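Local coordinates for protein inositol-1-monophosphatase (Nostoc sp., PDB 5ZHH) that probably hydrolyses inositol monophosphates to free inositol and phosphate, as a member of the metal-dependent inositol monophosphatase family, at residues A[17-22]-A[49-54]; A[114-119]-A[217-222]; A[124-128]-A[137-141]; A[150-154]-A[178-183]; A[229-235]-A[253-257]. All coordinates share one frame; numbering follows the deposited sequence.

How the contacts relate
From the N terminus, contact 1 comes first, closing a loop between helix 3-25 and helix 44-61, the two-helix layer on the eight-stranded sheet. Contact 2 closes a much longer loop, laying helix 213-225 across strand 113-121. Two contacts nest inside that loop, one after the other: contact 3, in the hairpin of strands 126-131 and 135-138, and contact 4, where the chain after helix 172-181 meets the loop before strand 156-158. Contact 5 follows in series and packs helix 253-261 beside strand 229-231 of the five-stranded sheet. F128 joins contact 3 to contact 2, V230 packs on V220 between contacts 2 and 5, and L178 meets L256 between contacts 4 and 5.

Contact 1. Residues A[17-22]-A[49-54]; sequences AAGAVL and ASEAVV
The methyl of A18 sits between two side chains of the facing helix, with its CB 3.4 Å from S50 OG and 3.5 Å from V54 CG2. Alanine suits this place because the two helices lie close here, the CA atoms of A18 and S50 being 4.8 Å apart. V53 turns both methyls to helix 3-25. Its CG1, anti to the backbone N (chi1 165°), meets the methyl of A17, CG1 to CB 3.7 Å, while the V53 and V21 side chains slide past each other in opposite directions, CG2 beside CG2. The other V21 methyl, CG1, rests on A49 CB at 3.7 Å, and L22 brings CD2 down onto S50 CB. This is a nearly antiparallel helix pair, the segment axes 8.5 Å apart at an angle of 162°, which forms the helical layer over the large sheet of the inositol monophosphatase fold. Small residues along the seam allow that spacing, and V21 and V53 interlock beside them. Further out, S50 OG makes its hydrogen bond to P88 O, so its polar end is satisfied while its CB serves as an apolar surface. V104 on strand 103-110 touches A18, L22 and S50. A17 also packs on R140 of the second subunit.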
# COMPACT_ATOMS: atom_id res chain seq x y z
N ALA A 17 9.83 0.07 14.16
CA ALA A 17 9.30 -0.82 15.18
C ALA A 17 8.21 -0.12 15.99
O ALA A 17 7.15 -0.71 16.25
CB ALA A 17 10.43 -1.30 16.10
N ALA A 18 8.46 1.13 16.38
CA ALA A 18 7.47 1.89 17.13
C ALA A 18 6.24 2.20 16.27
O ALA A 18 5.11 2.16 16.77
CB ALA A 18 8.09 3.17 17.66
N GLY A 19 6.45 2.52 15.00
CA GLY A 19 5.32 2.78 14.12
C GLY A 19 4.39 1.59 14.00
O GLY A 19 3.16 1.74 13.94
N ALA A 20 4.95 0.37 13.97
CA ALA A 20 4.12 -0.83 13.90
C ALA A 20 3.27 -0.98 15.16
O ALA A 20 2.12 -1.42 15.09
CB ALA A 20 5.01 -2.05 13.69
N VAL A 21 3.83 -0.62 16.32
CA VAL A 21 3.04 -0.65 17.55
C VAL A 21 1.88 0.34 17.47
O VAL A 21 0.75 0.02 17.84
CB VAL A 21 3.95 -0.37 18.76
CG1 VAL A 21 3.12 -0.09 19.99
CG2 VAL A 21 4.86 -1.58 19.01
N LEU A 22 2.15 1.56 17.00
CA LEU A 22 1.07 2.55 16.87
C LEU A 22 -0.00 2.07 15.90
O LEU A 22 -1.20 2.29 16.14
CB LEU A 22 1.64 3.90 16.41
CG LEU A 22 2.55 4.67 17.37
CD1 LEU A 22 2.95 6.00 16.76
CD2 LEU A 22 1.87 4.88 18.71
N ALA A 49 3.43 2.51 24.86
CA ALA A 49 3.99 1.31 24.24
C ALA A 49 5.00 1.67 23.16
O ALA A 49 6.02 0.99 22.98
CB ALA A 49 2.88 0.44 23.66
N SER A 50 4.74 2.75 22.41
CA SER A 50 5.68 3.20 21.40
C SER A 50 6.99 3.65 22.04
O SER A 50 8.07 3.28 21.57
CB SER A 50 5.06 4.34 20.59
OG SER A 50 6.02 4.94 19.72
N GLU A 51 6.90 4.42 23.12
CA GLU A 51 8.10 4.91 23.80
C GLU A 51 8.96 3.77 24.32
O GLU A 51 10.19 3.80 24.20
CB GLU A 51 7.71 5.85 24.94
CG GLU A 51 8.89 6.41 25.71
CD GLU A 51 8.49 7.47 26.73
OE1 GLU A 51 8.37 7.13 27.92
OE2 GLU A 51 8.31 8.64 26.34
N ALA A 52 8.34 2.75 24.93
CA ALA A 52 9.10 1.62 25.44
C ALA A 52 9.89 0.93 24.33
O ALA A 52 11.04 0.54 24.53
CB ALA A 52 8.17 0.62 26.14
N VAL A 53 9.27 0.77 23.16
CA VAL A 53 9.96 0.16 22.02
C VAL A 53 11.14 1.02 21.58
O VAL A 53 12.24 0.50 21.33
CB VAL A 53 8.97 -0.08 20.86
CG1 VAL A 53 9.71 -0.37 19.57
CG2 VAL A 53 8.04 -1.22 21.20
N VAL A 54 10.93 2.33 21.47
CA VAL A 54 12.02 3.22 21.04
C VAL A 54 13.16 3.20 22.05
O VAL A 54 14.33 3.06 21.68
CB VAL A 54 11.50 4.66 20.83
CG1 VAL A 54 12.66 5.57 20.49
CG2 VAL A 54 10.47 4.70 19.73

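Contact 2. Residues A[114-119]-A[217-222]; sequences PQVGVI and VAGVIL
Strand 114-119 and helix 217-222 pass at 108°, their axes only 6.2 Å apart, and the CA atoms of G117 and A218 approach to 3.7 Å. Glycine fits at 117 because a side chain there would run into A218 O and I221 CG2. The methyl of A218 lies against this bare backbone, CB to G117 CA 3.7 Å, and also meets I119 CG1. I221 covers the strand on one side of that crossing. Its CG2, placed between the backbone N and the carbonyl carbon, is 3.5 Å from G117 N, while CG1, anti to the N (chi1 -178°), reaches over the Q115 peptide and carries CD1 to P114 O. The compact, rigid ring of P114 touches V217 CG1 with CB and V220 CG1 with CG, each at 4.0 Å. On the other side I119 extends CD1 to G219 CA at 3.6 Å, where the helix too lacks a side chain. Q115 turns its amide back on its own strand, NE2 donating to P114 O from above the carbonyl plane. Q115 and V116 together face L108 in a classic beta bulge. With helix 3-25 packed on V118, which points away from helix 217-222, the strand lies between helices, as expected of the layered alpha-beta architecture of the inositol monophosphatase family.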
# COMPACT_ATOMS: atom_id res chain seq x y z
N PRO A 114 21.09 19.39 16.11
CA PRO A 114 20.43 18.28 15.41
C PRO A 114 21.30 17.74 14.28
O PRO A 114 21.73 18.48 13.39
CB PRO A 114 19.14 18.92 14.87
CG PRO A 114 18.92 20.13 15.75
CD PRO A 114 20.30 20.63 16.08
N GLN A 115 21.55 16.43 14.31
CA GLN A 115 22.42 15.80 13.31
C GLN A 115 21.85 14.53 12.69
O GLN A 115 22.32 14.15 11.61
CB GLN A 115 23.78 15.46 13.93
CG GLN A 115 24.63 16.68 14.27
CD GLN A 115 25.23 17.35 13.04
OE1 GLN A 115 26.31 16.98 12.59
NE2 GLN A 115 24.53 18.34 12.50
N VAL A 116 20.90 13.86 13.33
CA VAL A 116 20.26 12.67 12.77
C VAL A 116 18.77 12.79 13.02
O VAL A 116 18.34 13.12 14.13
CB VAL A 116 20.79 11.36 13.38
CG1 VAL A 116 20.08 10.16 12.77
CG2 VAL A 116 22.30 11.25 13.19
N GLY A 117 17.97 12.48 12.00
CA GLY A 117 16.53 12.56 12.17
C GLY A 117 15.76 11.51 11.40
O GLY A 117 16.03 11.27 10.22
N VAL A 118 14.81 10.87 12.07
CA VAL A 118 13.87 9.96 11.43
C VAL A 118 12.47 10.33 11.87
O VAL A 118 12.21 10.48 13.07
CB VAL A 118 14.16 8.48 11.75
CG1 VAL A 118 13.13 7.61 11.07
CG2 VAL A 118 15.57 8.10 11.28
N ILE A 119 11.56 10.48 10.91
CA ILE A 119 10.16 10.77 11.16
C ILE A 119 9.34 9.76 10.37
O ILE A 119 9.49 9.67 9.14
CB ILE A 119 9.79 12.21 10.77
CG1 ILE A 119 10.59 13.19 11.62
CG2 ILE A 119 8.29 12.46 10.92
CD1 ILE A 119 10.57 14.63 11.09
N VAL A 217 13.59 18.25 16.58
CA VAL A 217 15.00 17.95 16.35
C VAL A 217 15.18 17.11 15.09
O VAL A 217 16.00 17.43 14.22
CB VAL A 217 15.62 17.26 17.59
CG1 VAL A 217 16.95 16.60 17.23
CG2 VAL A 217 15.81 18.27 18.70
N ALA A 218 14.39 16.03 14.95
CA ALA A 218 14.52 15.19 13.76
C ALA A 218 14.19 15.96 12.49
O ALA A 218 14.90 15.86 11.49
CB ALA A 218 13.61 13.97 13.88
N GLY A 219 13.12 16.77 12.53
CA GLY A 219 12.71 17.51 11.35
C GLY A 219 13.68 18.60 10.95
O GLY A 219 13.80 18.92 9.77
N VAL A 220 14.39 19.17 11.92
CA VAL A 220 15.32 20.26 11.62
C VAL A 220 16.45 19.77 10.72
O VAL A 220 16.76 20.38 9.69
CB VAL A 220 15.84 20.91 12.91
CG1 VAL A 220 17.08 21.75 12.63
CG2 VAL A 220 14.75 21.79 13.54
N ILE A 221 17.08 18.65 11.09
CA ILE A 221 18.20 18.16 10.28
C ILE A 221 17.69 17.61 8.95
O ILE A 221 18.33 17.79 7.91
CB ILE A 221 19.04 17.13 11.06
CG1 ILE A 221 20.23 16.66 10.21
CG2 ILE A 221 18.22 15.92 11.49
CD1 ILE A 221 21.19 17.78 9.81
N LEU A 222 16.53 16.95 8.97
CA LEU A 222 15.90 16.51 7.72
C LEU A 222 15.72 17.67 6.76
O LEU A 222 16.09 17.58 5.58
CB LEU A 222 14.54 15.88 8.02
CG LEU A 222 13.78 15.33 6.81
CD1 LEU A 222 14.43 14.01 6.36
CD2 LEU A 222 12.30 15.14 7.12

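Contact 3. Residues A[124-128]-A[137-141]; sequences HDELF and TRNRR
L127 O is gripped by two donors: N139 N at 2.8 Å and a water that also accepts from R140 N and bonds to T137 OG1. R138 CA adds a CA-H...O contact to it. With CG anti to the carbonyl carbon (chi1 -67°), the amide of N139 lies along the backbone of 125-127, so that OD1 takes the N-H of L127 at 2.8 Å (159° at the hydrogen), tilted from the carbonyl plane, while ND2 gives a longer bond, 3.3 Å, in the carbonyl plane of D125 O. Asparagine suits the place because one short amide offers both an acceptor and a donor, and the type I' turn from R138 to R141 needs positive phi at N139, a conformation asparagine adopts readily. A leucine here would probably leave L127 N and D125 O without these partners and free the loop entering the strand to shift. F128 and R138 form an antiparallel non-hydrogen-bonded pair and run side by side: R138 CG lies over the ring face, 4.0 Å from its centroid, in a CH-pi contact. The arginine then bends at its third torsion, carrying NH1 to 4.1 Å from E126 OE1, a proximity of charges without a directed bond; the salt bridge of E126 is to R202. R140 instead pairs with E13 of the second subunit. Directional amide and water bonds thus hold the hairpin end, R138 adding aliphatic cover on F128.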
# COMPACT_ATOMS: atom_id res chain seq x y z
N HIS A 124 0.23 6.42 6.72
CA HIS A 124 0.51 6.54 5.29
C HIS A 124 1.78 5.82 4.89
O HIS A 124 2.14 5.82 3.70
CB HIS A 124 0.61 8.01 4.90
CG HIS A 124 -0.64 8.79 5.16
ND1 HIS A 124 -0.67 9.92 5.94
CD2 HIS A 124 -1.91 8.59 4.73
CE1 HIS A 124 -1.91 10.39 5.99
NE2 HIS A 124 -2.68 9.60 5.26
N ASP A 125 2.49 5.23 5.85
CA ASP A 125 3.75 4.55 5.62
C ASP A 125 4.74 5.45 4.87
O ASP A 125 5.23 5.12 3.79
CB ASP A 125 3.52 3.23 4.88
CG ASP A 125 4.76 2.37 4.84
OD1 ASP A 125 5.54 2.42 5.81
OD2 ASP A 125 4.96 1.65 3.84
N GLU A 126 5.01 6.60 5.47
CA GLU A 126 5.99 7.54 4.92
C GLU A 126 7.14 7.68 5.91
O GLU A 126 6.94 8.13 7.04
CB GLU A 126 5.35 8.90 4.61
CG GLU A 126 4.40 8.83 3.44
CD GLU A 126 4.00 10.19 2.93
OE1 GLU A 126 3.76 10.32 1.71
OE2 GLU A 126 3.95 11.14 3.74
N LEU A 127 8.34 7.29 5.47
CA LEU A 127 9.53 7.23 6.30
C LEU A 127 10.49 8.33 5.84
O LEU A 127 11.06 8.24 4.75
CB LEU A 127 10.17 5.85 6.19
CG LEU A 127 11.50 5.64 6.90
CD1 LEU A 127 11.30 5.80 8.40
CD2 LEU A 127 12.07 4.24 6.57
N PHE A 128 10.64 9.37 6.65
CA PHE A 128 11.55 10.47 6.35
C PHE A 128 12.85 10.27 7.11
O PHE A 128 12.83 10.01 8.32
CB PHE A 128 10.93 11.82 6.70
CG PHE A 128 9.66 12.13 5.94
CD1 PHE A 128 8.42 11.70 6.41
CD2 PHE A 128 9.70 12.86 4.76
CE1 PHE A 128 7.25 11.97 5.71
CE2 PHE A 128 8.53 13.15 4.06
CZ PHE A 128 7.31 12.70 4.53
N THR A 137 15.75 11.76 2.62
CA THR A 137 14.95 10.85 1.82
C THR A 137 13.57 10.68 2.44
O THR A 137 13.38 10.85 3.64
CB THR A 137 15.58 9.45 1.70
OG1 THR A 137 15.76 8.90 3.01
CG2 THR A 137 16.90 9.49 0.96
N ARG A 138 12.62 10.32 1.58
CA ARG A 138 11.35 9.75 2.01
C ARG A 138 11.17 8.41 1.32
O ARG A 138 11.34 8.30 0.10
CB ARG A 138 10.18 10.69 1.70
CG ARG A 138 8.82 10.06 1.98
CD ARG A 138 7.70 10.95 1.47
NE ARG A 138 7.90 11.33 0.07
CZ ARG A 138 7.48 10.63 -0.97
NH1 ARG A 138 6.84 9.48 -0.79
NH2 ARG A 138 7.72 11.07 -2.20
N ASN A 139 10.87 7.38 2.12
CA ASN A 139 10.83 6.00 1.64
C ASN A 139 12.07 5.66 0.82
O ASN A 139 12.00 4.98 -0.21
CB ASN A 139 9.53 5.74 0.87
CG ASN A 139 8.30 5.80 1.78
OD1 ASN A 139 8.44 5.91 3.00
ND2 ASN A 139 7.11 5.74 1.19
N ARG A 140 13.22 6.12 1.32
CA ARG A 140 14.55 5.79 0.81
C ARG A 140 14.77 6.32 -0.61
O ARG A 140 15.62 5.82 -1.35
CB ARG A 140 14.79 4.28 0.89
CG ARG A 140 14.59 3.75 2.32
CD ARG A 140 14.85 2.25 2.49
NE ARG A 140 14.47 1.79 3.83
CZ ARG A 140 15.30 1.70 4.86
NH1 ARG A 140 16.58 2.05 4.72
NH2 ARG A 140 14.87 1.27 6.04
N ARG A 141 14.07 7.39 -0.98
CA ARG A 141 14.36 8.09 -2.22
C ARG A 141 14.56 9.56 -1.91
O ARG A 141 13.90 10.09 -1.02
CB ARG A 141 13.23 7.90 -3.25
CG ARG A 141 12.96 6.43 -3.57
CD ARG A 141 11.98 6.24 -4.70
NE ARG A 141 10.66 6.73 -4.32
CZ ARG A 141 9.78 6.04 -3.60
NH1 ARG A 141 10.04 4.79 -3.20
NH2 ARG A 141 8.60 6.60 -3.30
O HOH W 1 13.57 7.44 3.78

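Contact 4. Residues A[150-154]-A[178-183]; sequences ELSKS and LTHLTQ
One conventional hydrogen bond links the two segments, Q183 N to S154 O at 2.9 Å, nearly along the C=O axis. Weaker CA-H...O contacts run beside it: S152 CA to L181 O and T182 CA to L151 O, each 3.4 Å, so the two backbones come close around S152 and T182. Each segment is also tied up internally. S154 OG and K153 N reach E150 O from opposite faces of its carbonyl plane, which tightens the 3-10 turn, and T182 OG1 turns back to L178 O (3.0 Å). T182 is the first residue past helix 172-181 to leave helical geometry, and a threonine suits this exit, its hydroxyl serving the last helical turn while its methyl packs against L151. The contact therefore joins the end of that helix to the loop leading into strand 156-158 of the five-stranded sheet. Apolar contacts come from L151, whose CG is 4.0 Å from T182 CG2 and whose CD2 meets L178 CD1 at 4.3 Å; helix 253-261 closes over both leucines through A259. The extended chain of Q183 lies across the turn, CG 3.4 Å from S152 O and NE2 3.6 Å from K153 CA. OE1 makes its hydrogen bond to H97 of the third subunit. An alanine here would probably leave that histidine without its acceptor and uncover the backbone of S152 and K153.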
# COMPACT_ATOMS: atom_id res chain seq x y z
N GLU A 150 8.27 33.48 -4.00
CA GLU A 150 7.36 34.57 -3.67
C GLU A 150 6.39 34.12 -2.58
O GLU A 150 5.79 33.05 -2.68
CB GLU A 150 6.58 35.02 -4.90
CG GLU A 150 7.44 35.51 -6.04
CD GLU A 150 6.63 35.79 -7.28
OE1 GLU A 150 5.58 36.46 -7.17
OE2 GLU A 150 7.03 35.31 -8.37
N LEU A 151 6.22 34.97 -1.56
CA LEU A 151 5.29 34.65 -0.49
C LEU A 151 3.87 34.50 -1.01
O LEU A 151 3.13 33.60 -0.59
CB LEU A 151 5.37 35.72 0.60
CG LEU A 151 5.01 35.36 2.04
CD1 LEU A 151 5.69 34.07 2.48
CD2 LEU A 151 5.41 36.51 2.96
N SER A 152 3.46 35.36 -1.96
CA SER A 152 2.12 35.27 -2.53
C SER A 152 1.86 33.96 -3.26
O SER A 152 0.70 33.61 -3.49
CB SER A 152 1.88 36.44 -3.50
OG SER A 152 2.70 36.32 -4.65
N LYS A 153 2.90 33.22 -3.62
CA LYS A 153 2.72 31.94 -4.31
C LYS A 153 3.00 30.76 -3.40
O LYS A 153 3.10 29.62 -3.88
CB LYS A 153 3.60 31.88 -5.56
CG LYS A 153 3.27 32.95 -6.59
CD LYS A 153 4.31 33.02 -7.69
CE LYS A 153 3.97 34.12 -8.68
NZ LYS A 153 2.59 33.96 -9.21
N SER A 154 3.14 31.00 -2.10
CA SER A 154 3.58 29.98 -1.17
C SER A 154 2.40 29.32 -0.48
O SER A 154 1.31 29.88 -0.38
CB SER A 154 4.51 30.59 -0.11
OG SER A 154 5.71 31.08 -0.69
N LEU A 178 -0.53 35.74 7.67
CA LEU A 178 0.04 34.93 6.58
C LEU A 178 -1.04 34.34 5.69
O LEU A 178 -0.79 34.12 4.49
CB LEU A 178 0.94 33.84 7.14
CG LEU A 178 2.41 34.24 7.31
CD1 LEU A 178 2.94 34.91 6.04
CD2 LEU A 178 2.61 35.15 8.51
N THR A 179 -2.23 34.10 6.20
CA THR A 179 -3.31 33.60 5.37
C THR A 179 -3.71 34.63 4.32
O THR A 179 -4.15 34.29 3.28
CB THR A 179 -4.51 33.10 6.20
OG1 THR A 179 -4.11 32.05 7.05
CG2 THR A 179 -5.60 32.61 5.36
N HIS A 180 -3.52 35.89 4.64
CA HIS A 180 -3.79 36.96 3.71
C HIS A 180 -2.70 37.13 2.68
O HIS A 180 -2.97 37.44 1.59
CB HIS A 180 -3.91 38.26 4.45
CG HIS A 180 -5.30 38.79 4.47
ND1 HIS A 180 -5.58 40.12 4.33
CD2 HIS A 180 -6.47 38.17 4.66
CE1 HIS A 180 -6.88 40.30 4.41
NE2 HIS A 180 -7.44 39.12 4.59
N LEU A 181 -1.45 36.92 3.06
CA LEU A 181 -0.32 37.09 2.19
C LEU A 181 0.11 35.88 1.35
O LEU A 181 0.98 36.01 0.56
CB LEU A 181 0.87 37.49 2.99
CG LEU A 181 0.75 38.78 3.74
CD1 LEU A 181 1.98 38.91 4.56
CD2 LEU A 181 0.69 39.85 2.70
N THR A 182 -0.45 34.72 1.56
CA THR A 182 -0.03 33.58 0.79
C THR A 182 -1.19 32.90 0.14
O THR A 182 -2.26 33.37 0.20
CB THR A 182 0.65 32.54 1.68
OG1 THR A 182 -0.31 31.95 2.54
CG2 THR A 182 1.77 33.13 2.47
N GLN A 183 -0.95 31.75 -0.45
CA GLN A 183 -2.00 30.95 -1.04
C GLN A 183 -2.79 30.17 0.02
O GLN A 183 -3.76 29.61 -0.27
CB GLN A 183 -1.48 29.99 -2.09
CG GLN A 183 -0.90 30.67 -3.28
CD GLN A 183 -0.41 29.69 -4.30
OE1 GLN A 183 -0.21 28.56 -4.02
NE2 GLN A 183 -0.23 30.15 -5.49

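Contact 5. Residues A[229-235]-A[253-257]; sequences KVTAYDS and HDNLS
A chi1 of -157° swings the imidazole of H253 away from its backbone N, out of the first turn of its helix and across to strand 229-231, while T231 holds OG1 between its backbone N and carbonyl carbon (chi1 65°), turned to meet it. H253 NE2 donates to T231 OG1 at 2.7 Å, the oxygen lying in the plane of the ring at its edge. That hydroxyl in turn donates to A232 O, on a lone pair in the carbonyl plane, also at 2.7 Å, so threonine acts as acceptor and donor at once. The second ring nitrogen, ND1, bonds to T248 OG1 on strand 245-248; held at both nitrogens, the ring can scarcely turn. Over one of its faces runs the extended aliphatic chain of K229, CG 3.9 Å from the ring centroid in a CH-pi contact, crossing the histidine at about a right angle. A lysine suits this outer strand because its methylenes can cover the ring while its ammonium group extends beyond it. One helical turn later S257 makes the second polar link: OG donates to Y233 O at 2.6 Å, on a lone pair, a small hydroxyl side chain letting the helix come close enough to reach it. S235 OG approaches S257 OG at 3.1 Å; its serine fits the tight type I beta turn from A232 to S235, closed by S235 N to A232 O. The whole is a helix packed beside an edge strand, the segment axes at 31°, fastening helix 253-261 to the five-stranded sheet in the C-terminal part of this alpha-beta fold.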
# COMPACT_ATOMS: atom_id res chain seq x y z
N LYS A 229 16.05 25.83 5.44
CA LYS A 229 16.65 26.72 6.42
C LYS A 229 15.76 26.83 7.66
O LYS A 229 14.54 26.95 7.54
CB LYS A 229 16.88 28.11 5.81
CG LYS A 229 17.63 29.07 6.69
CD LYS A 229 17.97 30.34 5.91
CE LYS A 229 18.56 31.41 6.82
NZ LYS A 229 19.07 32.58 6.07
N VAL A 230 16.38 26.80 8.84
CA VAL A 230 15.66 26.82 10.12
C VAL A 230 16.30 27.86 11.03
O VAL A 230 17.50 27.78 11.32
CB VAL A 230 15.66 25.45 10.81
CG1 VAL A 230 14.84 25.51 12.08
CG2 VAL A 230 15.12 24.39 9.88
N THR A 231 15.51 28.84 11.48
CA THR A 231 15.99 29.92 12.34
C THR A 231 14.91 30.29 13.35
O THR A 231 13.82 29.70 13.38
CB THR A 231 16.34 31.18 11.53
OG1 THR A 231 15.15 31.69 10.94
CG2 THR A 231 17.35 30.86 10.43
N ALA A 232 15.20 31.30 14.17
CA ALA A 232 14.16 31.99 14.92
C ALA A 232 13.30 32.83 13.98
O ALA A 232 13.59 32.95 12.78
CB ALA A 232 14.78 32.87 16.01
N TYR A 233 12.23 33.42 14.52
CA TYR A 233 11.33 34.22 13.69
C TYR A 233 12.08 35.36 13.00
O TYR A 233 11.79 35.68 11.84
CB TYR A 233 10.18 34.78 14.52
CG TYR A 233 9.06 33.82 14.90
CD1 TYR A 233 9.24 32.43 14.89
CD2 TYR A 233 7.82 34.32 15.28
CE1 TYR A 233 8.19 31.57 15.25
CE2 TYR A 233 6.79 33.48 15.65
CZ TYR A 233 6.97 32.11 15.64
OH TYR A 233 5.91 31.32 16.02
N ASP A 234 13.03 35.99 13.70
CA ASP A 234 13.73 37.15 13.16
C ASP A 234 14.98 36.79 12.36
O ASP A 234 15.77 37.68 12.04
CB ASP A 234 14.11 38.13 14.28
CG ASP A 234 15.06 37.52 15.30
OD1 ASP A 234 15.50 36.37 15.12
OD2 ASP A 234 15.38 38.21 16.29
N SER A 235 15.17 35.50 12.05
CA SER A 235 16.27 34.95 11.27
C SER A 235 17.59 34.89 12.04
O SER A 235 18.60 34.52 11.45
CB SER A 235 16.50 35.70 9.95
OG SER A 235 15.40 35.52 9.08
N HIS A 253 12.58 32.38 2.98
CA HIS A 253 12.88 32.53 4.40
C HIS A 253 12.88 33.99 4.82
O HIS A 253 12.26 34.36 5.82
CB HIS A 253 14.23 31.89 4.72
CG HIS A 253 14.37 31.50 6.16
ND1 HIS A 253 13.97 30.27 6.64
CD2 HIS A 253 14.79 32.21 7.24
CE1 HIS A 253 14.17 30.23 7.94
NE2 HIS A 253 14.66 31.39 8.33
N ASP A 254 13.58 34.85 4.06
CA ASP A 254 13.64 36.26 4.42
C ASP A 254 12.27 36.92 4.31
O ASP A 254 11.95 37.81 5.11
CB ASP A 254 14.66 36.99 3.55
CG ASP A 254 14.36 36.87 2.06
OD1 ASP A 254 13.67 35.90 1.66
OD2 ASP A 254 14.81 37.75 1.29
N ASN A 255 11.47 36.52 3.32
CA ASN A 255 10.15 37.12 3.15
C ASN A 255 9.22 36.72 4.29
O ASN A 255 8.49 37.56 4.83
CB ASN A 255 9.55 36.69 1.81
CG ASN A 255 10.42 37.08 0.62
OD1 ASN A 255 10.69 36.25 -0.24
ND2 ASN A 255 10.85 38.34 0.57
N LEU A 256 9.24 35.45 4.67
CA LEU A 256 8.39 35.00 5.77
C LEU A 256 8.86 35.60 7.09
O LEU A 256 8.04 35.99 7.93
CB LEU A 256 8.38 33.47 5.83
CG LEU A 256 7.48 32.80 6.86
CD1 LEU A 256 6.09 33.41 6.88
CD2 LEU A 256 7.40 31.30 6.55
N SER A 257 10.17 35.70 7.30
CA SER A 257 10.68 36.32 8.52
C SER A 257 10.21 37.77 8.62
O SER A 257 9.76 38.21 9.68
CB SER A 257 12.20 36.23 8.55
OG SER A 257 12.73 36.89 9.69